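Local coordinates for protein ftsY (Mycoplasma mycoides, PDB 1ZU4) that belongs to the SRP receptor family, pairing a helical-bundle domain with a P-loop GTPase-type domain, at residues A[105-110]-A[182-187]; A[98-103]-A[192-197]. All blocks are in the same frame, centred on the assembly; numbering follows the deposited sequence.

Contact 1. Residues A[105-110]-A[182-187]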
ATOM      1  N   LEU A 105     -15.950  -0.651  16.966  1.00 19.65           N
ATOM      2  CA  LEU A 105     -14.525  -0.718  17.167  1.00 19.68           C
ATOM      3  C   LEU A 105     -13.902  -1.347  15.927  1.00 18.03           C
ATOM      4  O   LEU A 105     -14.017  -2.542  15.674  1.00 19.33           O
ATOM      5  CB  LEU A 105     -14.187  -1.483  18.452  1.00 19.38           C
ATOM      6  CG  LEU A 105     -12.721  -1.850  18.639  1.00 18.49           C
ATOM      7  CD1 LEU A 105     -11.874  -0.657  18.744  1.00 16.39           C
ATOM      8  CD2 LEU A 105     -12.682  -2.739  19.914  1.00 22.02           C
ATOM      9  N   ASN A 106     -13.291  -0.511  15.112  1.00 16.21           N
ATOM     10  CA  ASN A 106     -12.654  -0.986  13.895  1.00 15.51           C
ATOM     11  C   ASN A 106     -11.334  -1.633  14.311  1.00 14.59           C
ATOM     12  O   ASN A 106     -10.631  -1.133  15.182  1.00 15.73           O
ATOM     13  CB  ASN A 106     -12.416   0.197  12.924  1.00 15.08           C
ATOM     14  CG  ASN A 106     -13.704   0.883  12.531  1.00 14.81           C
ATOM     15  OD1 ASN A 106     -14.467   0.344  11.733  1.00 17.72           O
ATOM     16  ND2 ASN A 106     -14.000   2.025  13.167  1.00 14.19           N
ATOM     17  N   ILE A 107     -10.990  -2.758  13.700  1.00 14.81           N
ATOM     18  CA  ILE A 107      -9.754  -3.432  14.058  1.00 14.29           C
ATOM     19  C   ILE A 107      -8.961  -3.768  12.792  1.00 13.39           C
ATOM     20  O   ILE A 107      -9.434  -4.526  11.966  1.00 13.41           O
ATOM     21  CB  ILE A 107     -10.021  -4.715  14.906  1.00 14.73           C
ATOM     22  CG1 ILE A 107     -10.873  -4.397  16.147  1.00 15.04           C
ATOM     23  CG2 ILE A 107      -8.708  -5.309  15.302  1.00 15.24           C
ATOM     24  CD1 ILE A 107     -11.311  -5.646  17.017  1.00 19.88           C
ATOM     25  N   PHE A 108      -7.748  -3.224  12.675  1.00 13.21           N
ATOM     26  CA  PHE A 108      -6.910  -3.456  11.507  1.00 14.15           C
ATOM     27  C   PHE A 108      -5.621  -4.109  11.950  1.00 14.11           C
ATOM     28  O   PHE A 108      -4.975  -3.636  12.910  1.00 14.70           O
ATOM     29  CB  PHE A 108      -6.493  -2.141  10.831  1.00 14.26           C
ATOM     30  CG  PHE A 108      -7.611  -1.331  10.299  1.00 13.80           C
ATOM     31  CD1 PHE A 108      -7.362  -0.025   9.906  1.00 11.02           C
ATOM     32  CD2 PHE A 108      -8.917  -1.856  10.187  1.00 11.83           C
ATOM     33  CE1 PHE A 108      -8.405   0.766   9.407  1.00 15.54           C
ATOM     34  CE2 PHE A 108      -9.962  -1.089   9.688  1.00 12.53           C
ATOM     35  CZ  PHE A 108      -9.721   0.190   9.260  1.00 14.66           C
ATOM     36  N   MET A 109      -5.216  -5.163  11.260  1.00 13.66           N
ATOM     37  CA  MET A 109      -3.849  -5.686  11.482  1.00 16.36           C
ATOM     38  C   MET A 109      -2.862  -5.240  10.428  1.00 16.33           C
ATOM     39  O   MET A 109      -3.194  -5.153   9.287  1.00 18.76           O
ATOM     40  CB  MET A 109      -3.863  -7.201  11.472  1.00 16.34           C
ATOM     41  CG  MET A 109      -4.870  -7.806  12.399  1.00 20.48           C
ATOM     42  SD  MET A 109      -4.661  -9.567  12.314  1.00 30.84           S
ATOM     43  CE  MET A 109      -5.310  -9.993  13.947  1.00 27.42           C
ATOM     44  N   LEU A 110      -1.628  -4.992  10.797  1.00 16.29           N
ATOM     45  CA  LEU A 110      -0.619  -4.734   9.807  1.00 16.74           C
ATOM     46  C   LEU A 110       0.290  -5.959   9.761  1.00 16.46           C
ATOM     47  O   LEU A 110       0.623  -6.527  10.804  1.00 16.22           O
ATOM     48  CB  LEU A 110       0.168  -3.494  10.127  1.00 16.73           C
ATOM     49  CG  LEU A 110      -0.411  -2.078   9.905  1.00 19.99           C
ATOM     50  CD1 LEU A 110       0.023  -1.578   8.610  1.00 23.04           C
ATOM     51  CD2 LEU A 110      -1.918  -1.924  10.076  1.00 20.11           C
ATOM     52  N   ASP A 182      -4.799  -7.919  26.057  1.00 17.80           N
ATOM     53  CA  ASP A 182      -4.833  -6.681  26.842  1.00 18.71           C
ATOM     54  C   ASP A 182      -5.430  -5.486  26.102  1.00 17.73           C
ATOM     55  O   ASP A 182      -6.246  -4.729  26.666  1.00 17.11           O
ATOM     56  CB  ASP A 182      -3.439  -6.339  27.371  1.00 18.63           C
ATOM     57  CG  ASP A 182      -3.026  -7.260  28.514  1.00 22.45           C
ATOM     58  OD1 ASP A 182      -3.925  -7.913  29.124  1.00 17.36           O
ATOM     59  OD2 ASP A 182      -1.810  -7.285  28.821  1.00 22.00           O
ATOM     60  N   ALA A 183      -5.061  -5.336  24.841  1.00 16.95           N
ATOM     61  CA  ALA A 183      -5.597  -4.223  24.010  1.00 18.39           C
ATOM     62  C   ALA A 183      -7.117  -4.280  23.765  1.00 20.65           C
ATOM     63  O   ALA A 183      -7.838  -3.255  23.848  1.00 20.55           O
ATOM     64  CB  ALA A 183      -4.827  -4.173  22.681  1.00 18.19           C
ATOM     65  N   ILE A 184      -7.619  -5.479  23.475  1.00 21.92           N
ATOM     66  CA  ILE A 184      -9.021  -5.604  23.149  1.00 24.68           C
ATOM     67  C   ILE A 184      -9.905  -5.183  24.308  1.00 25.46           C
ATOM     68  O   ILE A 184     -10.922  -4.517  24.089  1.00 24.38           O
ATOM     69  CB  ILE A 184      -9.375  -6.978  22.587  1.00 25.00           C
ATOM     70  CG1 ILE A 184      -9.556  -6.868  21.077  1.00 26.60           C
ATOM     71  CG2 ILE A 184     -10.634  -7.522  23.239  1.00 27.64           C
ATOM     72  CD1 ILE A 184     -10.973  -6.429  20.620  1.00 29.46           C
ATOM     73  N   LYS A 185      -9.462  -5.552  25.517  1.00 26.12           N
ATOM     74  CA  LYS A 185     -10.091  -5.230  26.777  1.00 27.68           C
ATOM     75  C   LYS A 185     -10.197  -3.703  26.988  1.00 27.64           C
ATOM     76  O   LYS A 185     -11.289  -3.162  27.192  1.00 28.78           O
ATOM     77  CB  LYS A 185      -9.280  -5.907  27.905  1.00 27.71           C
ATOM     78  CG  LYS A 185      -9.891  -5.781  29.313  1.00 31.67           C
ATOM     79  CD  LYS A 185      -8.875  -6.125  30.401  1.00 34.67           C
ATOM     80  CE  LYS A 185      -9.220  -5.396  31.719  1.00 39.17           C
ATOM     81  NZ  LYS A 185     -10.575  -5.801  32.315  1.00 39.12           N
ATOM     82  N   LYS A 186      -9.058  -3.016  26.933  1.00 26.67           N
ATOM     83  CA  LYS A 186      -9.016  -1.562  26.979  1.00 26.28           C
ATOM     84  C   LYS A 186      -9.897  -0.925  25.877  1.00 26.71           C
ATOM     85  O   LYS A 186     -10.633   0.027  26.141  1.00 27.86           O
ATOM     86  CB  LYS A 186      -7.555  -1.122  26.802  1.00 24.53           C
ATOM     87  CG  LYS A 186      -7.304   0.328  26.872  1.00 24.38           C
ATOM     88  CD  LYS A 186      -5.811   0.550  27.102  1.00 24.44           C
ATOM     89  CE  LYS A 186      -5.447   2.001  27.071  1.00 27.04           C
ATOM     90  NZ  LYS A 186      -6.272   2.771  28.037  1.00 29.05           N
ATOM     91  N   ALA A 187      -9.829  -1.458  24.656  1.00 27.05           N
ATOM     92  CA  ALA A 187     -10.444  -0.798  23.498  1.00 27.89           C
ATOM     93  C   ALA A 187     -11.952  -0.825  23.588  1.00 27.93           C
ATOM     94  O   ALA A 187     -12.633   0.181  23.297  1.00 25.97           O
ATOM     95  CB  ALA A 187      -9.954  -1.405  22.162  1.00 27.95           C
TER
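Leu105, just ahead of strand 106-111, and Ile107 within it reach helix 176-189, where Ile184 and Ala187, one turn apart, receive them. No hydrogen bond crosses; the contact is methyl against methyl, and all four residues are buried.

Leu105 is worth following outward. Its CB already points at the helix, but CB and CG stay clear of it, and the work is left to the two methyls of the fork. CG stands anti to the backbone N (chi1 169°), which carries the fork toward Ala187. There it straddles one atom: CD2 lies 3.8 Å from Ala187 CB and CD1 lies 4.0 Å from the same Ala187 CB. CD2 has a second neighbour, Ile184 CD1, at 4.1 Å, and so spans the turn between the two helix residues.

Ile107, two residues on and also pointing at the helix, adds its CD1. The end of its longer branch brings that methyl to 3.7 Å from Ile184 CD1, the closest approach of the contact, with the two side chains crossing at about a right angle. Ile184 CD1 thus touches both strand-side residues. Its CB does not face the strand directly; the chi1 of -104°, an unusual value, together with chi2 swings the tip round to them.

Helix 206-221 supplies Ile220, which touches both Ile107 and Ile184, while strand 136-140 brings Leu137 against Ala187. Strand 194-198 lies between 136-140 and 106-111 in the sheet, and the helix has side-chain contacts with all three. Helices packed on a parallel sheet through aliphatic side chains in this way are typical of three-layer alpha/beta folds, the P-loop GTPase fold among them.

Contact 2. Residues A[98-103]-A[192-197]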
ATOM      1  N   ILE A  98     -11.531   1.084   2.554  1.00 25.36           N
ATOM      2  CA  ILE A  98     -11.178   0.784   3.930  1.00 24.13           C
ATOM      3  C   ILE A  98     -12.467   0.569   4.721  1.00 22.62           C
ATOM      4  O   ILE A  98     -13.347   1.428   4.753  1.00 21.54           O
ATOM      5  CB  ILE A  98     -10.310   1.933   4.561  1.00 23.68           C
ATOM      6  CG1 ILE A  98      -9.143   2.285   3.638  1.00 23.45           C
ATOM      7  CG2 ILE A  98      -9.825   1.580   5.986  1.00 23.95           C
ATOM      8  CD1 ILE A  98      -8.131   1.242   3.547  1.00 24.74           C
ATOM      9  N   ASP A  99     -12.576  -0.604   5.324  1.00 22.17           N
ATOM     10  CA  ASP A  99     -13.754  -0.972   6.113  1.00 22.32           C
ATOM     11  C   ASP A  99     -13.659  -0.310   7.501  1.00 21.80           C
ATOM     12  O   ASP A  99     -13.341  -0.951   8.512  1.00 21.34           O
ATOM     13  CB  ASP A  99     -13.900  -2.491   6.191  1.00 22.27           C
ATOM     14  CG  ASP A  99     -15.256  -2.932   6.727  1.00 24.98           C
ATOM     15  OD1 ASP A  99     -16.139  -2.088   6.875  1.00 24.76           O
ATOM     16  OD2 ASP A  99     -15.432  -4.134   7.045  1.00 27.35           O
ATOM     17  N   PHE A 100     -13.958   0.988   7.523  1.00 21.86           N
ATOM     18  CA  PHE A 100     -13.984   1.788   8.751  1.00 20.85           C
ATOM     19  C   PHE A 100     -15.455   2.230   8.918  1.00 21.26           C
ATOM     20  O   PHE A 100     -16.023   2.833   8.007  1.00 21.27           O
ATOM     21  CB  PHE A 100     -13.041   2.985   8.621  1.00 19.76           C
ATOM     22  CG  PHE A 100     -12.822   3.719   9.907  1.00 18.45           C
ATOM     23  CD1 PHE A 100     -11.676   3.477  10.689  1.00 18.15           C
ATOM     24  CD2 PHE A 100     -13.829   4.578  10.412  1.00 19.72           C
ATOM     25  CE1 PHE A 100     -11.517   4.122  11.941  1.00 21.65           C
ATOM     26  CE2 PHE A 100     -13.677   5.244  11.641  1.00 19.72           C
ATOM     27  CZ  PHE A 100     -12.520   5.029  12.414  1.00 19.65           C
ATOM     28  N   LYS A 101     -16.083   1.915  10.046  1.00 21.40           N
ATOM     29  CA  LYS A 101     -17.471   2.361  10.281  1.00 22.00           C
ATOM     30  C   LYS A 101     -17.469   3.196  11.523  1.00 22.14           C
ATOM     31  O   LYS A 101     -16.745   2.891  12.449  1.00 22.00           O
ATOM     32  CB  LYS A 101     -18.422   1.183  10.518  1.00 22.12           C
ATOM     33  CG  LYS A 101     -18.338   0.034   9.546  1.00 24.57           C
ATOM     34  CD  LYS A 101     -19.136   0.259   8.301  1.00 29.78           C
ATOM     35  CE  LYS A 101     -19.900  -1.015   7.961  1.00 32.18           C
ATOM     36  NZ  LYS A 101     -19.037  -2.094   7.415  1.00 33.58           N
ATOM     37  N   GLU A 102     -18.355   4.186  11.585  1.00 23.97           N
ATOM     38  CA  GLU A 102     -18.464   5.074  12.747  1.00 24.96           C
ATOM     39  C   GLU A 102     -18.936   4.379  14.010  1.00 24.66           C
ATOM     40  O   GLU A 102     -18.575   4.776  15.123  1.00 26.31           O
ATOM     41  CB  GLU A 102     -19.467   6.190  12.444  1.00 25.08           C
ATOM     42  CG  GLU A 102     -19.086   7.006  11.243  1.00 25.86           C
ATOM     43  CD  GLU A 102     -17.830   7.762  11.485  1.00 27.93           C
ATOM     44  OE1 GLU A 102     -17.812   8.655  12.381  1.00 27.45           O
ATOM     45  OE2 GLU A 102     -16.860   7.469  10.765  1.00 29.65           O
ATOM     46  N   ASN A 103     -19.816   3.407  13.875  1.00 24.56           N
ATOM     47  CA  ASN A 103     -20.484   2.947  15.078  1.00 25.02           C
ATOM     48  C   ASN A 103     -19.907   1.679  15.694  1.00 23.66           C
ATOM     49  O   ASN A 103     -20.635   0.896  16.334  1.00 22.59           O
ATOM     50  CB  ASN A 103     -21.996   2.832  14.837  1.00 26.80           C
ATOM     51  CG  ASN A 103     -22.351   2.288  13.421  1.00 30.07           C
ATOM     52  OD1 ASN A 103     -21.623   1.482  12.834  1.00 32.52           O
ATOM     53  ND2 ASN A 103     -23.493   2.739  12.897  1.00 34.56           N
ATOM     54  N   TYR A 192     -12.840   3.124  22.417  1.00 21.35           N
ATOM     55  CA  TYR A 192     -11.935   3.385  21.310  1.00 19.43           C
ATOM     56  C   TYR A 192     -12.644   3.202  19.996  1.00 18.84           C
ATOM     57  O   TYR A 192     -13.597   2.417  19.884  1.00 17.43           O
ATOM     58  CB  TYR A 192     -10.700   2.490  21.373  1.00 19.40           C
ATOM     59  CG  TYR A 192      -9.683   2.979  22.395  1.00 20.42           C
ATOM     60  CD1 TYR A 192      -9.809   2.655  23.755  1.00 19.56           C
ATOM     61  CD2 TYR A 192      -8.620   3.763  22.009  1.00 18.71           C
ATOM     62  CE1 TYR A 192      -8.913   3.101  24.668  1.00 20.86           C
ATOM     63  CE2 TYR A 192      -7.705   4.216  22.914  1.00 18.42           C
ATOM     64  CZ  TYR A 192      -7.848   3.883  24.243  1.00 23.60           C
ATOM     65  OH  TYR A 192      -6.900   4.334  25.143  1.00 26.40           O
ATOM     66  N   ASP A 193     -12.156   3.917  18.987  1.00 17.20           N
ATOM     67  CA  ASP A 193     -12.724   3.832  17.641  1.00 16.50           C
ATOM     68  C   ASP A 193     -11.927   2.907  16.728  1.00 15.54           C
ATOM     69  O   ASP A 193     -12.463   2.374  15.785  1.00 14.35           O
ATOM     70  CB  ASP A 193     -12.760   5.211  17.007  1.00 16.43           C
ATOM     71  CG  ASP A 193     -13.641   6.165  17.751  1.00 18.29           C
ATOM     72  OD1 ASP A 193     -14.817   5.848  18.014  1.00 19.95           O
ATOM     73  OD2 ASP A 193     -13.131   7.249  18.096  1.00 19.25           O
ATOM     74  N   LEU A 194     -10.640   2.749  17.003  1.00 15.95           N
ATOM     75  CA  LEU A 194      -9.769   1.935  16.162  1.00 15.08           C
ATOM     76  C   LEU A 194      -8.694   1.286  16.991  1.00 15.02           C
ATOM     77  O   LEU A 194      -8.104   1.907  17.878  1.00 14.11           O
ATOM     78  CB  LEU A 194      -9.147   2.787  15.056  1.00 16.49           C
ATOM     79  CG  LEU A 194      -7.965   2.270  14.226  1.00 15.27           C
ATOM     80  CD1 LEU A 194      -8.469   1.198  13.298  1.00 16.11           C
ATOM     81  CD2 LEU A 194      -7.294   3.436  13.440  1.00 14.80           C
ATOM     82  N   LEU A 195      -8.483   0.003  16.707  1.00 13.90           N
ATOM     83  CA  LEU A 195      -7.387  -0.755  17.284  1.00 14.13           C
ATOM     84  C   LEU A 195      -6.481  -1.146  16.119  1.00 13.34           C
ATOM     85  O   LEU A 195      -6.927  -1.824  15.221  1.00 13.24           O
ATOM     86  CB  LEU A 195      -7.890  -2.045  17.971  1.00 13.78           C
ATOM     87  CG  LEU A 195      -6.803  -2.993  18.542  1.00 13.54           C
ATOM     88  CD1 LEU A 195      -5.823  -2.253  19.438  1.00 13.97           C
ATOM     89  CD2 LEU A 195      -7.488  -4.118  19.295  1.00 15.74           C
ATOM     90  N   LEU A 196      -5.224  -0.741  16.171  1.00 12.66           N
ATOM     91  CA  LEU A 196      -4.246  -1.161  15.173  1.00 12.60           C
ATOM     92  C   LEU A 196      -3.335  -2.170  15.800  1.00 13.86           C
ATOM     93  O   LEU A 196      -2.808  -1.927  16.883  1.00 15.14           O
ATOM     94  CB  LEU A 196      -3.431   0.052  14.683  1.00 12.86           C
ATOM     95  CG  LEU A 196      -4.242   1.045  13.820  1.00 12.22           C
ATOM     96  CD1 LEU A 196      -3.528   2.398  13.720  1.00 15.39           C
ATOM     97  CD2 LEU A 196      -4.369   0.503  12.448  1.00 16.47           C
ATOM     98  N   ILE A 197      -3.150  -3.316  15.118  1.00 13.89           N
ATOM     99  CA  ILE A 197      -2.317  -4.398  15.638  1.00 14.07           C
ATOM    100  C   ILE A 197      -1.072  -4.642  14.802  1.00 15.19           C
ATOM    101  O   ILE A 197      -1.141  -5.030  13.632  1.00 16.57           O
ATOM    102  CB  ILE A 197      -3.097  -5.712  15.720  1.00 13.39           C
ATOM    103  CG1 ILE A 197      -4.368  -5.473  16.530  1.00 11.82           C
ATOM    104  CG2 ILE A 197      -2.180  -6.873  16.253  1.00 13.29           C
ATOM    105  CD1 ILE A 197      -5.327  -6.550  16.492  1.00 10.40           C
TER
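Phe100 lies on a stretch without regular structure, its CA 8.5 Å from the CA of Leu194, at the start of strand 194-198, so side chains must bridge the gap at this end of the P-loop GTPase-type sheet. Just before it, Asp99 is the centre of an inverse gamma turn, closed by a weak bond from Phe100 N to Ile98 O.

The ring of Phe100 makes the crossing. A chi1 of -170° sets the ring beside its own carbonyl carbon, with CE1 toward the strand, and this CE1 edge meets Leu194 CB at 4.1 Å. That CB sits near the ring plane, making this an edge contact; the two side chains cross at about a right angle. On the next atom of the rim, CZ comes within 4.3 Å of the backbone Asp193 O, which approaches obliquely. That oxygen accepts a hydrogen bond from Asn106 ND2.

Two other aromatics pack on the ring: Tyr129 of helix 118-131 stacks with it, and Tyr134 meets it edge-to-face. The hydroxyl of Tyr134 is also hydrogen-bonded to Glu102 OE2, an oxygen that lies in plane at the edge of the Phe100 ring. The carboxylate of Asp193 turns elsewhere, its OD2 taking the backbone N of Lys135.

On the loop itself, a salt bridge spans Phe100: Lys101 NZ reaches back to Asp99 OD1 at 2.9 Å, using the oxygen's syn lone pair, and Arg104 NH2 forms a salt bridge with the same OD1.

In the fold
Following the chain from the N terminus, the N-terminal helices run to helix 71-87, and the loop after it supplies 98-103, the first half of contact 2. Strand 106-111 comes next and opens contact 1, whose loop closes at helix 176-189 after the chain has passed through helix 118-131 and strands 136-140 and 164-167. Strand 194-198 then closes contact 2, so contact 1 is nested inside it. The strands 106-111 and 194-198 are sheet neighbours, joined by Asn106 O to Leu195 N at 2.9 Å. Asn106 also links the contacts through OD1, bonded to Lys101 N. Together they tie the loop between helix 71-87 and strand 106-111 to the central sheet and a flanking helix.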